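Local coordinates for superantigen-like protein SSL8 (PDB 3R2T) that is of unknown function but belongs to the staphylococcal superantigen-like toxins, a secreted family several of whose relatives bind host immune proteins, at residues S181-L193 with I209-L223. Sequence-based numbering, arbitrary orientation.
Sequences SLKELDFKIRKLL and IVINMKDENKYEIDL
R190 lies across the open end of the hairpin formed by 209-213 and 218-222, away from the M213-E216 turn, and can be followed outward atom by atom. Its CB points neither toward nor away from the hairpin, but the extended chain beyond it brings the tip in. CG, anti to the carbonyl carbon (chi1 -58°), nears L223 CD2 and I209 CD1. CD continues over the same leucine methyl, CD2, which sits 3.7 Å above the guanidinium plane, offset toward its rim. NE then donates to D186 OD2 at 2.7 Å, and NH1 reaches that oxygen by a more bent bond (136°); OD2 lies near the guanidinium plane, and this side-on salt bridge within the helix fixes the group's rotation. NH1 also comes within 3.2 Å of I221 CG2 and donates to a water bonded in turn to D222 O, while NH2 is hydrogen-bonded to Y200 OH and D225 O. D186 OD1 is hydrogen-bonded to Y67, tying in helix 57-68. In this beta-grasp domain of the toxin family, helix 182-197 packs on the mixed sheet; its segment 182-193 runs at 51° to strand 218-222, axes 10.7 Å apart. The apolar contacts are aliphatic. I211 CD1 meets both L182 CD1 and L185 CD1, each at 3.7 Å, and I221 CD1 lies 3.9 Å from L182 CD1. Farther along the helix, the I189 and I209 side chains pass alongside with reversed directions, I189 CD1 3.8 Å from I209 CG2.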
loop_
_atom_site.group_PDB
_atom_site.type_symbol
_atom_site.label_atom_id
_atom_site.label_comp_id
_atom_site.label_asym_id
_atom_site.label_seq_id
_atom_site.Cartn_x
_atom_site.Cartn_y
_atom_site.Cartn_z
ATOM N N SER A 181 19.445 -8.334 -1.006
ATOM C CA SER A 181 18.482 -7.629 -1.851
ATOM C C SER A 181 19.047 -6.270 -2.222
ATOM O O SER A 181 19.825 -5.696 -1.480
ATOM C CB SER A 181 17.133 -7.449 -1.124
ATOM O OG SER A 181 17.246 -6.570 0.011
ATOM N N LEU A 182 18.650 -5.766 -3.387
ATOM C CA LEU A 182 19.062 -4.466 -3.837
ATOM C C LEU A 182 18.478 -3.424 -2.874
ATOM O O LEU A 182 19.055 -2.379 -2.669
ATOM C CB LEU A 182 18.522 -4.236 -5.228
ATOM C CG LEU A 182 18.905 -2.975 -5.981
ATOM C CD1 LEU A 182 20.438 -2.946 -6.228
ATOM C CD2 LEU A 182 18.104 -2.914 -7.311
ATOM N N LYS A 183 17.322 -3.744 -2.302
ATOM C CA LYS A 183 16.662 -2.903 -1.331
ATOM C C LYS A 183 17.602 -2.614 -0.171
ATOM O O LYS A 183 17.788 -1.439 0.220
ATOM C CB LYS A 183 15.402 -3.612 -0.825
ATOM C CG LYS A 183 14.662 -2.911 0.293
ATOM C CD LYS A 183 13.606 -3.818 0.876
ATOM C CE LYS A 183 12.790 -3.099 1.934
ATOM N NZ LYS A 183 11.994 -2.024 1.282
ATOM N N GLU A 184 18.206 -3.677 0.377
ATOM C CA GLU A 184 19.121 -3.527 1.530
ATOM C C GLU A 184 20.373 -2.712 1.169
ATOM O O GLU A 184 20.767 -1.822 1.913
ATOM C CB GLU A 184 19.474 -4.896 2.169
ATOM C CG GLU A 184 20.570 -4.825 3.225
ATOM C CD GLU A 184 20.737 -6.094 4.074
ATOM O OE1 GLU A 184 20.037 -7.125 3.851
ATOM O OE2 GLU A 184 21.589 -6.045 4.991
ATOM N N LEU A 185 20.974 -3.009 0.021
ATOM C CA LEU A 185 22.167 -2.276 -0.419
ATOM C C LEU A 185 21.829 -0.813 -0.632
ATOM O O LEU A 185 22.529 0.053 -0.162
ATOM C CB LEU A 185 22.709 -2.858 -1.711
ATOM C CG LEU A 185 23.253 -4.274 -1.622
ATOM C CD1 LEU A 185 23.769 -4.724 -2.979
ATOM C CD2 LEU A 185 24.360 -4.361 -0.594
ATOM N N ASP A 186 20.735 -0.557 -1.343
ATOM C CA ASP A 186 20.263 0.799 -1.614
ATOM C C ASP A 186 20.067 1.629 -0.355
ATOM O O ASP A 186 20.511 2.773 -0.283
ATOM C CB ASP A 186 18.920 0.731 -2.330
ATOM C CG ASP A 186 18.262 2.121 -2.501
ATOM O OD1 ASP A 186 17.166 2.317 -1.938
ATOM O OD2 ASP A 186 18.842 3.016 -3.156
ATOM N N PHE A 187 19.382 1.043 0.632
ATOM C CA PHE A 187 19.066 1.724 1.869
ATOM C C PHE A 187 20.309 1.987 2.715
ATOM O O PHE A 187 20.499 3.106 3.233
ATOM C CB PHE A 187 18.047 0.923 2.701
ATOM C CG PHE A 187 17.499 1.694 3.893
ATOM C CD1 PHE A 187 18.170 1.699 5.107
ATOM C CD2 PHE A 187 16.330 2.437 3.772
ATOM C CE1 PHE A 187 17.689 2.420 6.176
ATOM C CE2 PHE A 187 15.835 3.167 4.837
ATOM C CZ PHE A 187 16.506 3.162 6.046
ATOM N N LYS A 188 21.150 0.966 2.863
ATOM C CA LYS A 188 22.371 1.104 3.675
ATOM C C LYS A 188 23.355 2.066 3.037
ATOM O O LYS A 188 24.042 2.816 3.721
ATOM C CB LYS A 188 23.050 -0.262 3.882
ATOM C CG LYS A 188 22.415 -1.180 4.950
ATOM C CD LYS A 188 23.127 -2.545 4.929
ATOM C CE LYS A 188 23.004 -3.290 6.264
ATOM N NZ LYS A 188 21.625 -3.462 6.761
ATOM N N ILE A 189 23.453 2.033 1.716
ATOM C CA ILE A 189 24.367 2.936 1.079
ATOM C C ILE A 189 23.851 4.363 1.289
ATOM O O ILE A 189 24.587 5.197 1.763
ATOM C CB ILE A 189 24.611 2.596 -0.365
ATOM C CG1 ILE A 189 25.402 1.301 -0.453
ATOM C CG2 ILE A 189 25.417 3.691 -1.032
ATOM C CD1 ILE A 189 25.486 0.716 -1.884
ATOM N N ARG A 190 22.581 4.638 1.019
ATOM C CA ARG A 190 22.082 6.024 1.210
ATOM C C ARG A 190 22.171 6.507 2.643
ATOM O O ARG A 190 22.430 7.690 2.882
ATOM C CB ARG A 190 20.647 6.212 0.713
ATOM C CG ARG A 190 20.493 5.867 -0.765
ATOM C CD ARG A 190 19.245 6.441 -1.347
ATOM N NE ARG A 190 18.746 5.659 -2.475
ATOM C CZ ARG A 190 17.893 6.120 -3.377
ATOM N NH1 ARG A 190 17.457 5.330 -4.364
ATOM N NH2 ARG A 190 17.479 7.376 -3.312
ATOM N N LYS A 191 21.922 5.599 3.590
ATOM C CA LYS A 191 22.020 5.900 5.016
ATOM C C LYS A 191 23.423 6.425 5.298
ATOM O O LYS A 191 23.610 7.425 5.983
ATOM C CB LYS A 191 21.763 4.617 5.821
ATOM C CG LYS A 191 21.994 4.691 7.348
ATOM C CD LYS A 191 21.607 3.338 7.982
ATOM C CE LYS A 191 21.820 3.269 9.498
ATOM N NZ LYS A 191 23.250 3.238 9.902
ATOM N N LEU A 192 24.411 5.740 4.734
ATOM C CA LEU A 192 25.798 6.118 4.918
ATOM C C LEU A 192 26.079 7.464 4.253
ATOM O O LEU A 192 26.778 8.292 4.821
ATOM C CB LEU A 192 26.707 5.032 4.387
ATOM C CG LEU A 192 28.206 5.195 4.602
ATOM C CD1 LEU A 192 28.866 3.826 4.534
ATOM C CD2 LEU A 192 28.801 6.184 3.620
ATOM N N LEU A 193 25.502 7.694 3.077
ATOM C CA LEU A 193 25.720 8.955 2.351
ATOM C C LEU A 193 25.102 10.134 3.077
ATOM O O LEU A 193 25.633 11.249 3.041
ATOM C CB LEU A 193 25.144 8.862 0.945
ATOM C CG LEU A 193 25.799 7.799 0.064
ATOM C CD1 LEU A 193 25.062 7.685 -1.264
ATOM C CD2 LEU A 193 27.280 8.105 -0.115
ATOM N N ILE A 209 24.214 5.419 -7.643
ATOM C CA ILE A 209 24.952 4.356 -7.013
ATOM C C ILE A 209 25.079 3.327 -8.108
ATOM O O ILE A 209 24.077 2.991 -8.745
ATOM C CB ILE A 209 24.178 3.697 -5.853
ATOM C CG1 ILE A 209 23.739 4.724 -4.816
ATOM C CG2 ILE A 209 25.012 2.542 -5.210
ATOM C CD1 ILE A 209 22.773 4.136 -3.792
ATOM N N VAL A 210 26.295 2.830 -8.331
ATOM C CA VAL A 210 26.535 1.809 -9.342
ATOM C C VAL A 210 27.196 0.611 -8.684
ATOM O O VAL A 210 28.274 0.733 -8.091
ATOM C CB VAL A 210 27.466 2.308 -10.459
ATOM C CG1 VAL A 210 27.802 1.170 -11.446
ATOM C CG2 VAL A 210 26.843 3.456 -11.185
ATOM N N ILE A 211 26.554 -0.547 -8.794
ATOM C CA ILE A 211 27.086 -1.784 -8.236
ATOM C C ILE A 211 27.681 -2.556 -9.410
ATOM O O ILE A 211 26.965 -2.935 -10.330
ATOM C CB ILE A 211 25.980 -2.592 -7.532
ATOM C CG1 ILE A 211 25.377 -1.767 -6.377
ATOM C CG2 ILE A 211 26.520 -3.934 -7.002
ATOM C CD1 ILE A 211 24.067 -2.324 -5.815
ATOM N N ASN A 212 28.992 -2.759 -9.399
ATOM C CA ASN A 212 29.662 -3.476 -10.473
ATOM C C ASN A 212 29.907 -4.924 -10.075
ATOM O O ASN A 212 30.415 -5.173 -8.991
ATOM C CB ASN A 212 30.982 -2.770 -10.825
ATOM C CG ASN A 212 30.763 -1.441 -11.522
ATOM O OD1 ASN A 212 30.110 -1.385 -12.557
ATOM N ND2 ASN A 212 31.331 -0.368 -10.971
ATOM N N MET A 213 29.534 -5.858 -10.953
ATOM C CA MET A 213 29.674 -7.300 -10.717
ATOM C C MET A 213 30.917 -7.847 -11.421
ATOM O O MET A 213 31.422 -7.234 -12.340
ATOM C CB MET A 213 28.442 -8.023 -11.250
ATOM C CG MET A 213 27.096 -7.424 -10.782
ATOM S SD MET A 213 26.930 -7.387 -8.991
ATOM C CE MET A 213 26.964 -9.169 -8.674
ATOM N N LYS A 214 31.406 -8.999 -10.982
ATOM C CA LYS A 214 32.597 -9.594 -11.580
ATOM C C LYS A 214 32.398 -9.953 -13.039
ATOM O O LYS A 214 33.333 -9.899 -13.784
ATOM C CB LYS A 214 33.111 -10.794 -10.771
ATOM C CG LYS A 214 33.635 -10.381 -9.395
ATOM C CD LYS A 214 34.147 -11.552 -8.588
ATOM C CE LYS A 214 34.606 -11.101 -7.202
ATOM N NZ LYS A 214 34.916 -12.292 -6.329
ATOM N N ASP A 215 31.178 -10.286 -13.448
ATOM C CA ASP A 215 30.896 -10.591 -14.858
ATOM C C ASP A 215 30.649 -9.309 -15.707
ATOM O O ASP A 215 30.214 -9.404 -16.847
ATOM C CB ASP A 215 29.691 -11.532 -14.983
ATOM C CG ASP A 215 28.373 -10.866 -14.591
ATOM O OD1 ASP A 215 28.329 -9.634 -14.393
ATOM O OD2 ASP A 215 27.362 -11.588 -14.494
ATOM N N GLU A 216 30.873 -8.131 -15.113
ATOM C CA GLU A 216 30.757 -6.829 -15.789
ATOM C C GLU A 216 29.370 -6.177 -15.922
ATOM O O GLU A 216 29.258 -5.021 -16.349
ATOM C CB GLU A 216 31.533 -6.818 -17.107
ATOM C CG GLU A 216 33.048 -6.875 -16.875
ATOM C CD GLU A 216 33.840 -6.885 -18.164
ATOM O OE1 GLU A 216 33.516 -7.688 -19.068
ATOM O OE2 GLU A 216 34.810 -6.106 -18.259
ATOM N N ASN A 217 28.329 -6.901 -15.548
ATOM C CA ASN A 217 27.004 -6.330 -15.510
ATOM C C ASN A 217 26.973 -5.323 -14.384
ATOM O O ASN A 217 27.760 -5.422 -13.440
ATOM C CB ASN A 217 25.984 -7.418 -15.172
ATOM C CG ASN A 217 25.650 -8.276 -16.349
ATOM O OD1 ASN A 217 24.859 -7.878 -17.193
ATOM N ND2 ASN A 217 26.236 -9.471 -16.415
ATOM N N LYS A 218 26.073 -4.358 -14.468
ATOM C CA LYS A 218 25.911 -3.415 -13.378
ATOM C C LYS A 218 24.471 -3.167 -12.994
ATOM O O LYS A 218 23.537 -3.413 -13.765
ATOM C CB LYS A 218 26.633 -2.094 -13.655
ATOM C CG LYS A 218 26.225 -1.286 -14.860
ATOM C CD LYS A 218 24.961 -0.464 -14.716
ATOM C CE LYS A 218 24.824 0.445 -15.920
ATOM N NZ LYS A 218 23.579 1.262 -15.937
ATOM N N TYR A 219 24.304 -2.744 -11.755
ATOM C CA TYR A 219 23.016 -2.329 -11.249
ATOM C C TYR A 219 23.215 -0.852 -11.006
ATOM O O TYR A 219 24.237 -0.461 -10.422
ATOM C CB TYR A 219 22.648 -3.034 -9.934
ATOM C CG TYR A 219 22.351 -4.520 -10.071
ATOM C CD1 TYR A 219 21.045 -4.972 -10.224
ATOM C CD2 TYR A 219 23.373 -5.466 -10.045
ATOM C CE1 TYR A 219 20.755 -6.335 -10.338
ATOM C CE2 TYR A 219 23.100 -6.840 -10.182
ATOM C CZ TYR A 219 21.793 -7.264 -10.316
ATOM O OH TYR A 219 21.505 -8.606 -10.430
ATOM N N GLU A 220 22.297 -0.018 -11.473
ATOM C CA GLU A 220 22.417 1.425 -11.240
ATOM C C GLU A 220 21.145 1.975 -10.583
ATOM O O GLU A 220 20.040 1.608 -10.968
ATOM C CB GLU A 220 22.715 2.174 -12.535
ATOM C CG GLU A 220 22.905 3.676 -12.316
ATOM C CD GLU A 220 23.401 4.412 -13.542
ATOM O OE1 GLU A 220 24.320 3.916 -14.232
ATOM O OE2 GLU A 220 22.897 5.522 -13.792
ATOM N N ILE A 221 21.326 2.860 -9.601
ATOM C CA ILE A 221 20.226 3.474 -8.878
ATOM C C ILE A 221 20.367 4.998 -8.872
ATOM O O ILE A 221 21.406 5.518 -8.545
ATOM C CB ILE A 221 20.191 3.004 -7.401
ATOM C CG1 ILE A 221 20.095 1.466 -7.322
ATOM C CG2 ILE A 221 18.973 3.656 -6.647
ATOM C CD1 ILE A 221 20.454 0.898 -5.933
ATOM N N ASP A 222 19.295 5.693 -9.219
ATOM C CA ASP A 222 19.289 7.137 -9.247
ATOM C C ASP A 222 18.951 7.649 -7.848
ATOM O O ASP A 222 17.952 7.249 -7.249
ATOM C CB ASP A 222 18.250 7.571 -10.260
ATOM C CG ASP A 222 18.206 9.070 -10.489
ATOM O OD1 ASP A 222 18.853 9.877 -9.778
ATOM O OD2 ASP A 222 17.489 9.430 -11.426
ATOM N N LEU A 223 19.793 8.524 -7.320
ATOM C CA LEU A 223 19.580 9.089 -5.986
ATOM C C LEU A 223 18.506 10.187 -5.920
ATOM O O LEU A 223 18.174 10.639 -4.817
ATOM C CB LEU A 223 20.889 9.674 -5.446
ATOM C CG LEU A 223 22.031 8.704 -5.156
ATOM C CD1 LEU A 223 23.271 9.478 -4.739
ATOM C CD2 LEU A 223 21.623 7.674 -4.074
HETATM O O HOH W 1 15.950 5.393 -7.134
#